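Local coordinates for protein FprA (Mycobacterium tuberculosis, PDB 1LQT) that catalyses electron transfer between NADPH and ferredoxin through a bound FAD, and may supply electrons to P450 systems, at residues R2-A15 and L93-G105. Numbering follows the deposited sequence. Where two conformers were deposited one is given.
Sequences RPYYIAIVGSGPSA and LSERYDAVIYAVG. With FAD (flavin-adenine dinucleotide), chain H.
Arg-2 grips the carboxylate of Asp-98 end-on in a two-pronged salt bridge. Arg-2 NH1 lies 2.8 Å from Asp-98 OD1, and NH2 pairs with OD2. Both oxygens use their syn lone pairs, and the two flat groups are nearly coplanar, 4° apart. The anti lone pair of Asp-98 OD1 takes the backbone N of Tyr-5 in a nearly straight bond (2.8 Å), so three N-H donors fix the rotation of the carboxylate, two of them on OD1. The carboxylate of Asp-98 meets the edge of the Tyr-4 ring, with the planes 83° apart. Tyr-97 lays its ring over Ala-7, whose CB sits 3.5 Å from the ring centroid in a CH-pi contact. The Tyr-97 hydroxyl is hydrogen-bonded to Asp-37 OD2. Further along, strands 4-9 and 99-102 run parallel, with backbone bonds Ala-7 N to Ala-99 O, Ile-101 N to Ala-7 O, Val-9 N to Ile-101 O and Ala-103 N to Val-9 O. Val-9 has CG1 anti to its own N (chi1 180°), which sends CG1 to the FAD adenine and Val-9 CG2 to Tyr-102 CE2 (3.7 Å). Val-104 CG1 also packs on the adenine. Ser-14 OG donates to FAD O1P (2.7 Å), and a water lies between FAD O1P and Ala-103 O, near both. Gly-10, Gly-12 and Ala-15 fit the GxGxxA pattern, whose turn brings Ser-14 N and OG onto the FAD pyrophosphate, as in Rossmann-type dinucleotide-binding folds.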
loop_
_atom_site.group_PDB
_atom_site.type_symbol
_atom_site.label_atom_id
_atom_site.label_comp_id
_atom_site.label_asym_id
_atom_site.label_seq_id
_atom_site.Cartn_x
_atom_site.Cartn_y
_atom_site.Cartn_z
ATOM N N ARG A 2 32.630 -10.031 15.732
ATOM C CA ARG A 2 31.792 -9.858 14.527
ATOM C C ARG A 2 30.555 -9.051 14.840
ATOM O O ARG A 2 30.069 -9.012 15.957
ATOM C CB ARG A 2 31.370 -11.216 14.007
ATOM C CG ARG A 2 30.371 -11.977 14.876
ATOM C CD ARG A 2 29.910 -13.228 14.149
ATOM N NE ARG A 2 28.914 -14.019 14.825
ATOM C CZ ARG A 2 27.609 -13.770 14.767
ATOM N NH1 ARG A 2 27.157 -12.715 14.106
ATOM N NH2 ARG A 2 26.765 -14.569 15.373
ATOM N N PRO A 3 30.007 -8.439 13.821
ATOM C CA PRO A 3 28.706 -7.806 13.989
ATOM C C PRO A 3 27.632 -8.888 14.008
ATOM O O PRO A 3 27.857 -9.996 13.548
ATOM C CB PRO A 3 28.572 -6.961 12.715
ATOM C CG PRO A 3 29.327 -7.709 11.704
ATOM C CD PRO A 3 30.503 -8.328 12.435
ATOM N N TYR A 4 26.460 -8.545 14.524
ATOM C CA TYR A 4 25.277 -9.333 14.246
ATOM C C TYR A 4 24.896 -9.095 12.793
ATOM O O TYR A 4 25.054 -7.985 12.285
ATOM C CB TYR A 4 24.115 -8.909 15.136
ATOM C CG TYR A 4 24.281 -9.306 16.587
ATOM C CD1 TYR A 4 24.397 -10.623 16.957
ATOM C CD2 TYR A 4 24.270 -8.360 17.585
ATOM C CE1 TYR A 4 24.535 -10.986 18.283
ATOM C CE2 TYR A 4 24.372 -8.732 18.928
ATOM C CZ TYR A 4 24.513 -10.052 19.254
ATOM O OH TYR A 4 24.638 -10.454 20.569
ATOM N N TYR A 5 24.382 -10.136 12.154
ATOM C CA TYR A 5 23.946 -10.084 10.768
ATOM C C TYR A 5 22.435 -10.207 10.788
ATOM O O TYR A 5 21.875 -11.218 11.234
ATOM C CB TYR A 5 24.520 -11.239 9.969
ATOM C CG TYR A 5 25.998 -11.150 9.822
ATOM C CD1 TYR A 5 26.564 -10.386 8.817
ATOM C CD2 TYR A 5 26.837 -11.793 10.702
ATOM C CE1 TYR A 5 27.951 -10.279 8.693
ATOM C CE2 TYR A 5 28.225 -11.697 10.576
ATOM C CZ TYR A 5 28.750 -10.932 9.582
ATOM O OH TYR A 5 30.119 -10.831 9.451
ATOM N N ILE A 6 21.785 -9.171 10.279
ATOM C CA ILE A 6 20.325 -9.141 10.220
ATOM C C ILE A 6 19.885 -9.048 8.773
ATOM O O ILE A 6 20.372 -8.227 8.025
ATOM C CB ILE A 6 19.782 -7.904 10.957
ATOM C CG1 ILE A 6 20.468 -7.686 12.316
ATOM C CG2 ILE A 6 18.277 -8.007 11.111
ATOM C CD1 ILE A 6 20.304 -8.760 13.302
ATOM N N ALA A 7 18.940 -9.906 8.413
ATOM C CA ALA A 7 18.300 -9.818 7.100
ATOM C C ALA A 7 16.958 -9.161 7.298
ATOM O O ALA A 7 16.235 -9.471 8.240
ATOM C CB ALA A 7 18.078 -11.183 6.497
ATOM N N ILE A 8 16.620 -8.270 6.367
ATOM C CA ILE A 8 15.299 -7.630 6.342
ATOM C C ILE A 8 14.701 -7.973 5.001
ATOM O O ILE A 8 15.326 -7.760 3.963
ATOM C CB ILE A 8 15.391 -6.114 6.558
ATOM C CG1 ILE A 8 16.040 -5.786 7.897
ATOM C CG2 ILE A 8 14.003 -5.508 6.457
ATOM C CD1 ILE A 8 16.254 -4.329 8.103
ATOM N N VAL A 9 13.489 -8.527 5.020
ATOM C CA VAL A 9 12.787 -8.961 3.818
ATOM C C VAL A 9 11.746 -7.908 3.512
ATOM O O VAL A 9 10.780 -7.726 4.242
ATOM C CB VAL A 9 12.165 -10.348 4.007
ATOM C CG1 VAL A 9 11.448 -10.758 2.745
ATOM C CG2 VAL A 9 13.268 -11.351 4.399
ATOM N N GLY A 10 11.972 -7.201 2.409
ATOM C CA GLY A 10 11.215 -6.046 2.015
ATOM C C GLY A 10 12.023 -4.778 2.212
ATOM O O GLY A 10 12.970 -4.737 3.001
ATOM N N SER A 11 11.603 -3.717 1.503
ATOM C CA SER A 11 12.352 -2.451 1.473
ATOM C C SER A 11 11.429 -1.238 1.489
ATOM O O SER A 11 11.801 -0.175 1.006
ATOM C CB SER A 11 13.277 -2.427 0.272
ATOM O OG SER A 11 12.567 -2.377 -0.944
ATOM N N GLY A 12 10.240 -1.411 2.048
ATOM C CA GLY A 12 9.347 -0.304 2.285
ATOM C C GLY A 12 9.674 0.412 3.581
ATOM O O GLY A 12 10.717 0.213 4.197
ATOM N N PRO A 13 8.772 1.302 4.009
ATOM C CA PRO A 13 9.005 2.068 5.233
ATOM C C PRO A 13 9.330 1.234 6.449
ATOM O O PRO A 13 10.246 1.578 7.178
ATOM C CB PRO A 13 7.695 2.854 5.392
ATOM C CG PRO A 13 7.155 2.969 4.065
ATOM C CD PRO A 13 7.521 1.711 3.323
ATOM N N SER A 14 8.580 0.187 6.735
ATOM C CA SER A 14 8.844 -0.561 7.956
ATOM C C SER A 14 10.237 -1.194 7.924
ATOM O O SER A 14 10.930 -1.189 8.932
ATOM C CB SER A 14 7.739 -1.578 8.247
ATOM O OG SER A 14 7.721 -2.678 7.371
ATOM N N ALA A 15 10.644 -1.686 6.767
ATOM C CA ALA A 15 11.987 -2.224 6.587
ATOM C C ALA A 15 13.054 -1.178 6.864
ATOM O O ALA A 15 14.031 -1.440 7.560
ATOM C CB ALA A 15 12.131 -2.761 5.188
ATOM N N LEU A 93 17.287 -18.355 5.354
ATOM C CA LEU A 93 17.712 -17.085 5.926
ATOM C C LEU A 93 17.951 -17.220 7.408
ATOM O O LEU A 93 18.878 -16.612 7.946
ATOM C CB LEU A 93 16.649 -15.996 5.682
ATOM C CG LEU A 93 16.513 -15.598 4.227
ATOM C CD1 LEU A 93 15.315 -14.653 4.064
ATOM C CD2 LEU A 93 17.769 -14.945 3.712
ATOM N N SER A 94 17.122 -17.997 8.088
ATOM C CA SER A 94 17.256 -18.121 9.529
ATOM C C SER A 94 18.552 -18.854 9.930
ATOM O O SER A 94 19.025 -18.651 11.019
ATOM C CB SER A 94 16.039 -18.772 10.169
ATOM O OG SER A 94 15.966 -20.108 9.762
ATOM N N GLU A 95 19.135 -19.626 9.018
ATOM C CA GLU A 95 20.423 -20.298 9.257
ATOM C C GLU A 95 21.588 -19.348 8.990
ATOM O O GLU A 95 22.663 -19.516 9.553
ATOM C CB GLU A 95 20.623 -21.492 8.317
ATOM C CG GLU A 95 19.656 -22.651 8.441
ATOM C CD GLU A 95 19.702 -23.432 9.733
ATOM O OE1 GLU A 95 20.496 -23.071 10.636
ATOM O OE2 GLU A 95 18.908 -24.441 9.833
ATOM N N ARG A 96 21.397 -18.372 8.111
ATOM C CA ARG A 96 22.475 -17.517 7.688
ATOM C C ARG A 96 22.583 -16.169 8.360
ATOM O O ARG A 96 23.551 -15.446 8.139
ATOM C CB ARG A 96 22.375 -17.313 6.189
ATOM C CG ARG A 96 22.798 -18.498 5.435
ATOM C CD ARG A 96 22.513 -18.334 4.007
ATOM N NE ARG A 96 23.057 -19.427 3.259
ATOM C CZ ARG A 96 22.474 -20.576 3.109
ATOM N NH1 ARG A 96 21.280 -20.818 3.665
ATOM N NH2 ARG A 96 23.121 -21.507 2.431
ATOM N N TYR A 97 21.585 -15.805 9.149
ATOM C CA TYR A 97 21.544 -14.541 9.815
ATOM C C TYR A 97 21.226 -14.759 11.271
ATOM O O TYR A 97 20.576 -15.739 11.631
ATOM C CB TYR A 97 20.476 -13.648 9.148
ATOM C CG TYR A 97 20.865 -13.174 7.770
ATOM C CD1 TYR A 97 20.571 -13.918 6.640
ATOM C CD2 TYR A 97 21.573 -12.001 7.607
ATOM C CE1 TYR A 97 20.944 -13.490 5.402
ATOM C CE2 TYR A 97 21.951 -11.559 6.357
ATOM C CZ TYR A 97 21.648 -12.301 5.257
ATOM O OH TYR A 97 21.986 -11.877 3.991
ATOM N N ASP A 98 21.698 -13.854 12.115
ATOM C CA ASP A 98 21.330 -13.888 13.527
ATOM C C ASP A 98 19.843 -13.694 13.744
ATOM O O ASP A 98 19.254 -14.316 14.622
ATOM C CB ASP A 98 22.133 -12.872 14.318
ATOM C CG ASP A 98 23.609 -13.218 14.353
ATOM O OD1 ASP A 98 24.390 -12.499 13.691
ATOM O OD2 ASP A 98 23.989 -14.194 15.009
ATOM N N ALA A 99 19.243 -12.813 12.941
ATOM C CA ALA A 99 17.799 -12.605 12.993
ATOM C C ALA A 99 17.345 -12.141 11.626
ATOM O O ALA A 99 18.127 -11.608 10.847
ATOM C CB ALA A 99 17.448 -11.601 14.037
ATOM N N VAL A 100 16.050 -12.354 11.365
ATOM C CA VAL A 100 15.437 -11.997 10.103
ATOM C C VAL A 100 14.168 -11.233 10.437
ATOM O O VAL A 100 13.367 -11.670 11.243
ATOM C CB VAL A 100 15.096 -13.234 9.265
ATOM C CG1 VAL A 100 14.613 -12.826 7.885
ATOM C CG2 VAL A 100 16.306 -14.204 9.152
ATOM N N ILE A 101 14.001 -10.085 9.786
ATOM C CA ILE A 101 12.806 -9.254 9.952
ATOM C C ILE A 101 12.011 -9.283 8.658
ATOM O O ILE A 101 12.518 -8.896 7.609
ATOM C CB ILE A 101 13.164 -7.820 10.294
ATOM C CG1 ILE A 101 14.048 -7.726 11.548
ATOM C CG2 ILE A 101 11.913 -7.010 10.460
ATOM C CD1 ILE A 101 14.502 -6.350 11.846
ATOM N N TYR A 102 10.765 -9.751 8.738
ATOM C CA TYR A 102 9.849 -9.738 7.613
ATOM C C TYR A 102 9.068 -8.436 7.620
ATOM O O TYR A 102 8.330 -8.148 8.551
ATOM C CB TYR A 102 8.928 -10.975 7.665
ATOM C CG TYR A 102 9.730 -12.182 7.299
ATOM C CD1 TYR A 102 10.472 -12.867 8.247
ATOM C CD2 TYR A 102 9.836 -12.608 5.984
ATOM C CE1 TYR A 102 11.309 -13.891 7.891
ATOM C CE2 TYR A 102 10.658 -13.646 5.623
ATOM C CZ TYR A 102 11.408 -14.273 6.573
ATOM O OH TYR A 102 12.258 -15.270 6.171
ATOM N N ALA A 103 9.222 -7.683 6.530
ATOM C CA ALA A 103 8.648 -6.368 6.334
ATOM C C ALA A 103 7.962 -6.356 4.968
ATOM O O ALA A 103 8.131 -5.440 4.162
ATOM C CB ALA A 103 9.736 -5.302 6.434
ATOM N N VAL A 104 7.160 -7.393 4.715
ATOM C CA VAL A 104 6.674 -7.683 3.384
ATOM C C VAL A 104 5.373 -6.978 3.031
ATOM O O VAL A 104 4.882 -7.090 1.909
ATOM C CB VAL A 104 6.495 -9.202 3.181
ATOM C CG1 VAL A 104 7.829 -9.916 3.155
ATOM C CG2 VAL A 104 5.518 -9.821 4.211
ATOM N N GLY A 105 4.807 -6.249 3.977
ATOM C CA GLY A 105 3.562 -5.537 3.695
ATOM C C GLY A 105 2.433 -6.479 3.361
ATOM O O GLY A 105 2.414 -7.661 3.746
HETATM P PA FAD H . 5.233 -1.869 1.988
HETATM O O1A FAD H . 4.149 -2.530 1.237
HETATM O O2A FAD H . 5.482 -0.417 1.809
HETATM O O5B FAD H . 6.611 -2.609 1.658
HETATM C C5B FAD H . 6.652 -4.039 1.568
HETATM C C4B FAD H . 7.859 -4.382 0.703
HETATM O O4B FAD H . 8.089 -5.782 0.844
HETATM C C3B FAD H . 7.655 -4.110 -0.791
HETATM O O3B FAD H . 8.741 -3.414 -1.360
HETATM C C2B FAD H . 7.480 -5.493 -1.360
HETATM O O2B FAD H . 7.798 -5.641 -2.725
HETATM C C1B FAD H . 8.375 -6.322 -0.432
HETATM N N9A FAD H . 8.071 -7.747 -0.401
HETATM C C8A FAD H . 6.834 -8.309 -0.242
HETATM N N7A FAD H . 6.886 -9.635 -0.238
HETATM C C5A FAD H . 8.219 -9.937 -0.440
HETATM C C6A FAD H . 8.883 -11.161 -0.544
HETATM N N6A FAD H . 8.293 -12.338 -0.414
HETATM N N1A FAD H . 10.231 -11.114 -0.736
HETATM C C2A FAD H . 10.858 -9.909 -0.811
HETATM N N3A FAD H . 10.284 -8.703 -0.715
HETATM C C4A FAD H . 8.962 -8.770 -0.530
HETATM N N1 FAD H . 0.922 6.708 3.665
HETATM C C2 FAD H . 1.199 8.037 3.791
HETATM O O2 FAD H . 1.768 8.470 4.774
HETATM N N3 FAD H . 0.794 8.901 2.786
HETATM C C4 FAD H . 0.205 8.499 1.623
HETATM O O4 FAD H . -0.101 9.327 0.737
HETATM C C4X FAD H . -0.028 7.127 1.478
HETATM N N5 FAD H . -0.598 6.634 0.325
HETATM C C5X FAD H . -0.857 5.292 0.213
HETATM C C6 FAD H . -1.451 4.800 -0.923
HETATM C C7 FAD H . -1.802 3.468 -1.052
HETATM C C7M FAD H . -2.434 2.970 -2.323
HETATM C C8 FAD H . -1.503 2.599 0.004
HETATM C C8M FAD H . -1.883 1.146 -0.070
HETATM C C9 FAD H . -0.880 3.077 1.155
HETATM C C9A FAD H . -0.549 4.420 1.278
HETATM N N10 FAD H . 0.056 4.926 2.433
HETATM C C10 FAD H . 0.339 6.266 2.526
HETATM C "C1'" FAD H . 0.456 4.039 3.565
HETATM C "C2'" FAD H . 1.868 3.489 3.370
HETATM O "O2'" FAD H . 1.981 3.029 2.047
HETATM C "C3'" FAD H . 2.115 2.336 4.361
HETATM O "O3'" FAD H . 2.034 2.799 5.706
HETATM C "C4'" FAD H . 3.504 1.701 4.292
HETATM O "O4'" FAD H . 4.002 1.679 2.957
HETATM C "C5'" FAD H . 3.472 0.282 4.860
HETATM O "O5'" FAD H . 4.846 -0.120 4.937
HETATM P P FAD H . 5.343 -1.627 4.944
HETATM O O1P FAD H . 6.814 -1.515 5.060
HETATM O O2P FAD H . 4.627 -2.476 5.944
HETATM O O3P FAD H . 4.932 -2.234 3.538
HETATM O O HOH W 1 9.028 -2.826 4.157
#